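Local coordinates for protein glutamate racemase (PDB 2DWU) that belongs to the Asp/Glu/hydantoin racemase family of two-domain alpha/beta proteins and holds D-glutamic acid in the cleft between its domains, at residues 46-59 against 77-91. Residues are numbered along the deposited sequence; the frame is centred on the assembly and turned at random.
Sequences YGPRSVEEVQSFVF and CNTAAAATLAALQEA. With DGL (D-glutamic acid), chain H.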
loop_
_atom_site.group_PDB
_atom_site.type_symbol
_atom_site.label_atom_id
_atom_site.label_comp_id
_atom_site.label_asym_id
_atom_site.label_seq_id
_atom_site.Cartn_x
_atom_site.Cartn_y
_atom_site.Cartn_z
ATOM N N TYR B 46 22.607 5.177 14.924
ATOM C CA TYR B 46 22.337 3.850 15.442
ATOM C C TYR B 46 22.926 2.799 14.504
ATOM O O TYR B 46 23.175 1.655 14.898
ATOM C CB TYR B 46 20.837 3.614 15.498
ATOM C CG TYR B 46 20.118 4.273 16.646
ATOM C CD1 TYR B 46 20.759 5.176 17.520
ATOM C CD2 TYR B 46 18.793 3.955 16.876
ATOM C CE1 TYR B 46 20.064 5.725 18.617
ATOM C CE2 TYR B 46 18.099 4.494 17.943
ATOM C CZ TYR B 46 18.727 5.364 18.807
ATOM O OH TYR B 46 17.963 5.814 19.860
ATOM N N GLY B 47 23.150 3.192 13.256
ATOM C CA GLY B 47 23.630 2.248 12.260
ATOM C C GLY B 47 24.782 1.352 12.648
ATOM O O GLY B 47 24.722 0.157 12.430
ATOM N N PRO B 48 25.845 1.916 13.249
ATOM C CA PRO B 48 27.038 1.174 13.674
ATOM C C PRO B 48 26.986 0.595 15.087
ATOM O O PRO B 48 27.947 -0.037 15.538
ATOM C CB PRO B 48 28.161 2.213 13.552
ATOM C CG PRO B 48 27.549 3.382 12.796
ATOM C CD PRO B 48 26.118 3.360 13.242
ATOM N N ARG B 49 25.872 0.803 15.779
ATOM C CA ARG B 49 25.728 0.316 17.150
ATOM C C ARG B 49 25.278 -1.137 17.271
ATOM O O ARG B 49 24.699 -1.702 16.339
ATOM C CB ARG B 49 24.751 1.215 17.909
ATOM C CG ARG B 49 25.199 2.653 18.058
ATOM C CD ARG B 49 24.233 3.396 18.993
ATOM N NE ARG B 49 24.619 4.796 19.158
ATOM C CZ ARG B 49 25.369 5.231 20.172
ATOM N NH1 ARG B 49 25.795 4.376 21.099
ATOM N NH2 ARG B 49 25.686 6.509 20.258
ATOM N N SER B 50 25.559 -1.755 18.416
ATOM C CA SER B 50 25.147 -3.138 18.636
ATOM C C SER B 50 23.633 -3.220 18.730
ATOM O O SER B 50 22.972 -2.239 19.087
ATOM C CB SER B 50 25.734 -3.698 19.938
ATOM O OG SER B 50 25.147 -3.120 21.091
ATOM N N VAL B 51 23.099 -4.388 18.416
ATOM C CA VAL B 51 21.653 -4.599 18.477
ATOM C C VAL B 51 21.129 -4.390 19.898
ATOM O O VAL B 51 20.090 -3.766 20.103
ATOM C CB VAL B 51 21.270 -6.038 18.028
ATOM C CG1 VAL B 51 19.791 -6.296 18.305
ATOM C CG2 VAL B 51 21.533 -6.217 16.542
ATOM N N GLU B 52 21.845 -4.926 20.883
ATOM C CA GLU B 52 21.437 -4.805 22.279
ATOM C C GLU B 52 21.324 -3.344 22.694
ATOM O O GLU B 52 20.374 -2.932 23.360
ATOM C CB GLU B 52 22.448 -5.535 23.177
ATOM C CG GLU B 52 22.535 -7.056 22.947
ATOM C CD GLU B 52 23.023 -7.473 21.545
ATOM O OE1 GLU B 52 23.990 -6.870 21.006
ATOM O OE2 GLU B 52 22.435 -8.435 20.986
ATOM N N GLU B 53 22.295 -2.545 22.289
ATOM C CA GLU B 53 22.288 -1.135 22.622
ATOM C C GLU B 53 21.117 -0.416 21.961
ATOM O O GLU B 53 20.406 0.376 22.600
ATOM C CB GLU B 53 23.595 -0.498 22.176
ATOM C CG GLU B 53 23.731 0.957 22.546
ATOM C CD GLU B 53 25.174 1.430 22.485
ATOM O OE1 GLU B 53 25.833 1.493 23.548
ATOM O OE2 GLU B 53 25.653 1.733 21.378
ATOM N N VAL B 54 20.934 -0.661 20.668
ATOM C CA VAL B 54 19.838 -0.010 19.962
ATOM C C VAL B 54 18.511 -0.360 20.614
ATOM O O VAL B 54 17.670 0.515 20.802
ATOM C CB VAL B 54 19.806 -0.420 18.486
ATOM C CG1 VAL B 54 18.518 0.062 17.837
ATOM C CG2 VAL B 54 20.998 0.177 17.771
ATOM N N GLN B 55 18.312 -1.634 20.956
ATOM C CA GLN B 55 17.052 -2.022 21.586
ATOM C C GLN B 55 16.828 -1.251 22.886
ATOM O O GLN B 55 15.706 -0.806 23.171
ATOM C CB GLN B 55 17.019 -3.514 21.898
ATOM C CG GLN B 55 16.980 -4.420 20.691
ATOM C CD GLN B 55 16.827 -5.885 21.074
ATOM O OE1 GLN B 55 17.531 -6.380 21.958
ATOM N NE2 GLN B 55 15.911 -6.582 20.413
ATOM N N SER B 56 17.879 -1.082 23.685
ATOM C CA SER B 56 17.719 -0.361 24.950
ATOM C C SER B 56 17.345 1.097 24.705
ATOM O O SER B 56 16.486 1.639 25.400
ATOM C CB SER B 56 18.991 -0.452 25.807
ATOM O OG SER B 56 20.064 0.293 25.265
ATOM N N PHE B 57 17.978 1.734 23.719
ATOM C CA PHE B 57 17.658 3.129 23.401
ATOM C C PHE B 57 16.225 3.296 22.884
ATOM O O PHE B 57 15.564 4.308 23.162
ATOM C CB PHE B 57 18.592 3.695 22.318
ATOM C CG PHE B 57 20.046 3.727 22.698
ATOM C CD1 PHE B 57 20.461 3.542 24.012
ATOM C CD2 PHE B 57 21.001 4.014 21.723
ATOM C CE1 PHE B 57 21.817 3.647 24.356
ATOM C CE2 PHE B 57 22.360 4.124 22.058
ATOM C CZ PHE B 57 22.756 3.939 23.381
ATOM N N VAL B 58 15.775 2.348 22.069
ATOM C CA VAL B 58 14.428 2.416 21.518
ATOM C C VAL B 58 13.412 2.269 22.650
ATOM O O VAL B 58 12.415 2.991 22.693
ATOM C CB VAL B 58 14.222 1.320 20.459
ATOM C CG1 VAL B 58 12.731 1.193 20.103
ATOM C CG2 VAL B 58 15.051 1.677 19.191
ATOM N N PHE B 59 13.666 1.351 23.573
ATOM C CA PHE B 59 12.727 1.210 24.675
ATOM C C PHE B 59 12.689 2.448 25.564
ATOM O O PHE B 59 11.655 2.737 26.175
ATOM C CB PHE B 59 13.009 -0.063 25.472
ATOM C CG PHE B 59 12.287 -1.264 24.922
ATOM C CD1 PHE B 59 12.931 -2.156 24.061
ATOM C CD2 PHE B 59 10.931 -1.454 25.185
ATOM C CE1 PHE B 59 12.242 -3.210 23.468
ATOM C CE2 PHE B 59 10.228 -2.505 24.597
ATOM C CZ PHE B 59 10.883 -3.388 23.732
ATOM N N CYS B 77 12.812 4.644 12.088
ATOM C CA CYS B 77 14.217 4.321 11.824
ATOM C C CYS B 77 14.357 2.870 11.363
ATOM O O CYS B 77 13.936 1.971 12.075
ATOM C CB CYS B 77 14.998 4.532 13.125
ATOM S SG CYS B 77 16.747 4.146 13.032
ATOM N N ASN B 78 14.946 2.658 10.179
ATOM C CA ASN B 78 15.111 1.297 9.675
ATOM C C ASN B 78 16.051 0.494 10.570
ATOM O O ASN B 78 15.832 -0.704 10.762
ATOM C CB ASN B 78 15.648 1.317 8.224
ATOM C CG ASN B 78 14.685 2.008 7.259
ATOM O OD1 ASN B 78 13.986 1.352 6.420
ATOM N ND2 ASN B 78 14.644 3.307 7.327
ATOM N N THR B 79 17.096 1.140 11.105
ATOM C CA THR B 79 18.056 0.461 11.993
ATOM C C THR B 79 17.371 0.016 13.287
ATOM O O THR B 79 17.550 -1.118 13.760
ATOM C CB THR B 79 19.232 1.410 12.339
ATOM O OG1 THR B 79 19.863 1.825 11.116
ATOM C CG2 THR B 79 20.255 0.708 13.232
ATOM N N ALA B 80 16.555 0.920 13.830
ATOM C CA ALA B 80 15.824 0.647 15.055
ATOM C C ALA B 80 14.794 -0.449 14.799
ATOM O O ALA B 80 14.615 -1.359 15.631
ATOM C CB ALA B 80 15.141 1.949 15.544
ATOM N N ALA B 81 14.128 -0.402 13.641
ATOM C CA ALA B 81 13.137 -1.428 13.346
ATOM C C ALA B 81 13.787 -2.803 13.218
ATOM O O ALA B 81 13.262 -3.801 13.723
ATOM C CB ALA B 81 12.355 -1.098 12.082
ATOM N N ALA B 82 14.937 -2.851 12.548
ATOM C CA ALA B 82 15.630 -4.121 12.372
ATOM C C ALA B 82 16.000 -4.720 13.715
ATOM O O ALA B 82 15.901 -5.938 13.920
ATOM C CB ALA B 82 16.898 -3.907 11.517
ATOM N N ALA B 83 16.404 -3.877 14.651
ATOM C CA ALA B 83 16.819 -4.385 15.935
ATOM C C ALA B 83 15.729 -4.664 16.959
ATOM O O ALA B 83 15.854 -5.584 17.774
ATOM C CB ALA B 83 17.803 -3.389 16.554
ATOM N N THR B 84 14.616 -3.945 16.891
ATOM C CA THR B 84 13.617 -4.123 17.943
ATOM C C THR B 84 12.147 -4.266 17.587
ATOM O O THR B 84 11.315 -4.423 18.483
ATOM C CB THR B 84 13.732 -2.961 18.954
ATOM O OG1 THR B 84 12.730 -3.095 19.971
ATOM C CG2 THR B 84 13.526 -1.644 18.255
ATOM N N LEU B 85 11.802 -4.223 16.307
ATOM C CA LEU B 85 10.386 -4.323 15.956
ATOM C C LEU B 85 9.656 -5.503 16.606
ATOM O O LEU B 85 8.574 -5.318 17.170
ATOM C CB LEU B 85 10.183 -4.368 14.437
ATOM C CG LEU B 85 8.694 -4.323 14.023
ATOM C CD1 LEU B 85 8.022 -3.028 14.427
ATOM C CD2 LEU B 85 8.618 -4.498 12.503
ATOM N N ALA B 86 10.245 -6.689 16.547
ATOM C CA ALA B 86 9.599 -7.863 17.136
ATOM C C ALA B 86 9.397 -7.683 18.632
ATOM O O ALA B 86 8.332 -8.016 19.169
ATOM C CB ALA B 86 10.433 -9.120 16.872
ATOM N N ALA B 87 10.410 -7.149 19.300
ATOM C CA ALA B 87 10.331 -6.944 20.746
ATOM C C ALA B 87 9.225 -5.961 21.109
ATOM O O ALA B 87 8.495 -6.153 22.094
ATOM C CB ALA B 87 11.658 -6.448 21.264
ATOM N N LEU B 88 9.099 -4.905 20.314
ATOM C CA LEU B 88 8.077 -3.895 20.554
ATOM C C LEU B 88 6.665 -4.417 20.305
ATOM O O LEU B 88 5.754 -4.144 21.085
ATOM C CB LEU B 88 8.317 -2.667 19.667
ATOM C CG LEU B 88 9.510 -1.781 20.025
ATOM C CD1 LEU B 88 9.708 -0.733 18.936
ATOM C CD2 LEU B 88 9.279 -1.127 21.368
ATOM N N GLN B 89 6.481 -5.165 19.225
ATOM C CA GLN B 89 5.164 -5.677 18.891
ATOM C C GLN B 89 4.693 -6.646 19.963
ATOM O O GLN B 89 3.497 -6.737 20.239
ATOM C CB GLN B 89 5.186 -6.343 17.515
ATOM C CG GLN B 89 5.475 -5.326 16.415
ATOM C CD GLN B 89 5.435 -5.913 15.018
ATOM O OE1 GLN B 89 5.890 -7.040 14.788
ATOM N NE2 GLN B 89 4.913 -5.135 14.067
ATOM N N GLU B 90 5.640 -7.342 20.575
ATOM C CA GLU B 90 5.314 -8.284 21.639
ATOM C C GLU B 90 4.958 -7.521 22.917
ATOM O O GLU B 90 3.961 -7.825 23.577
ATOM C CB GLU B 90 6.516 -9.196 21.910
ATOM C CG GLU B 90 6.277 -10.332 22.912
ATOM C CD GLU B 90 5.954 -9.854 24.326
ATOM O OE1 GLU B 90 6.708 -9.008 24.871
ATOM O OE2 GLU B 90 4.947 -10.337 24.901
ATOM N N ALA B 91 5.777 -6.531 23.257
ATOM C CA ALA B 91 5.590 -5.748 24.475
ATOM C C ALA B 91 4.361 -4.837 24.542
ATOM O O ALA B 91 3.717 -4.743 25.591
ATOM C CB ALA B 91 6.841 -4.926 24.751
HETATM N N DGL H . 17.577 6.594 10.919
HETATM C CA DGL H . 18.640 5.609 10.544
HETATM C C DGL H . 18.067 4.545 9.676
HETATM O O DGL H . 18.640 3.478 9.489
HETATM C CB DGL H . 19.789 6.329 9.803
HETATM C CG DGL H . 20.649 7.053 10.867
HETATM C CD DGL H . 21.302 6.193 11.869
HETATM O OE1 DGL H . 22.248 5.445 11.619
HETATM O OE2 DGL H . 20.801 6.250 13.082
HETATM O OXT DGL H . 16.911 4.788 9.122
#
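With CG1 anti to the backbone N (chi1 170°), Val54 points this methyl at Ala83 CB, 3.8 Å away, while the equivalent torsion in Val58 sends CG1 between Leu88 CD1 and Thr84 CG2, the latter met tip to tip at a tight 3.5 Å. These valines pack helix 51-59, part of a beta-alpha-beta crossover between strands 35-39 and 70-75, against helix 78-91 on the parallel sheet, at a crossing angle of -69°. Val58 also rests on Leu13, and Leu88 on Val75. Phe59 is a knob in a hole formed by Thr84, Ala87, Leu88 and Ala91: Leu88 CD2 lies over one ring face, 3.9 Å from the centroid, and Ala87 CB meets the edge. Helix 78-91 kinks where Ala87 N makes no bond to the preceding turn, and Ala83 O instead accepts from Gln55 NE2 at 2.8 Å, a bent bond tilted out of the amide plane. At the N-terminal ends of the helices the two segments meet over D-glutamic acid. Thr79 turns CG2 to Tyr46 O, 3.5 Å away, and OG1 to ligand O, 2.6 Å away; the same hydroxyl also pairs with Thr121. Cys77 SG caps the helix by accepting from Ala80 N. Across the ligand, Gly47 N donates to OE1, and Tyr46 N reaches OE2 at 2.8 Å in a nearly straight bond.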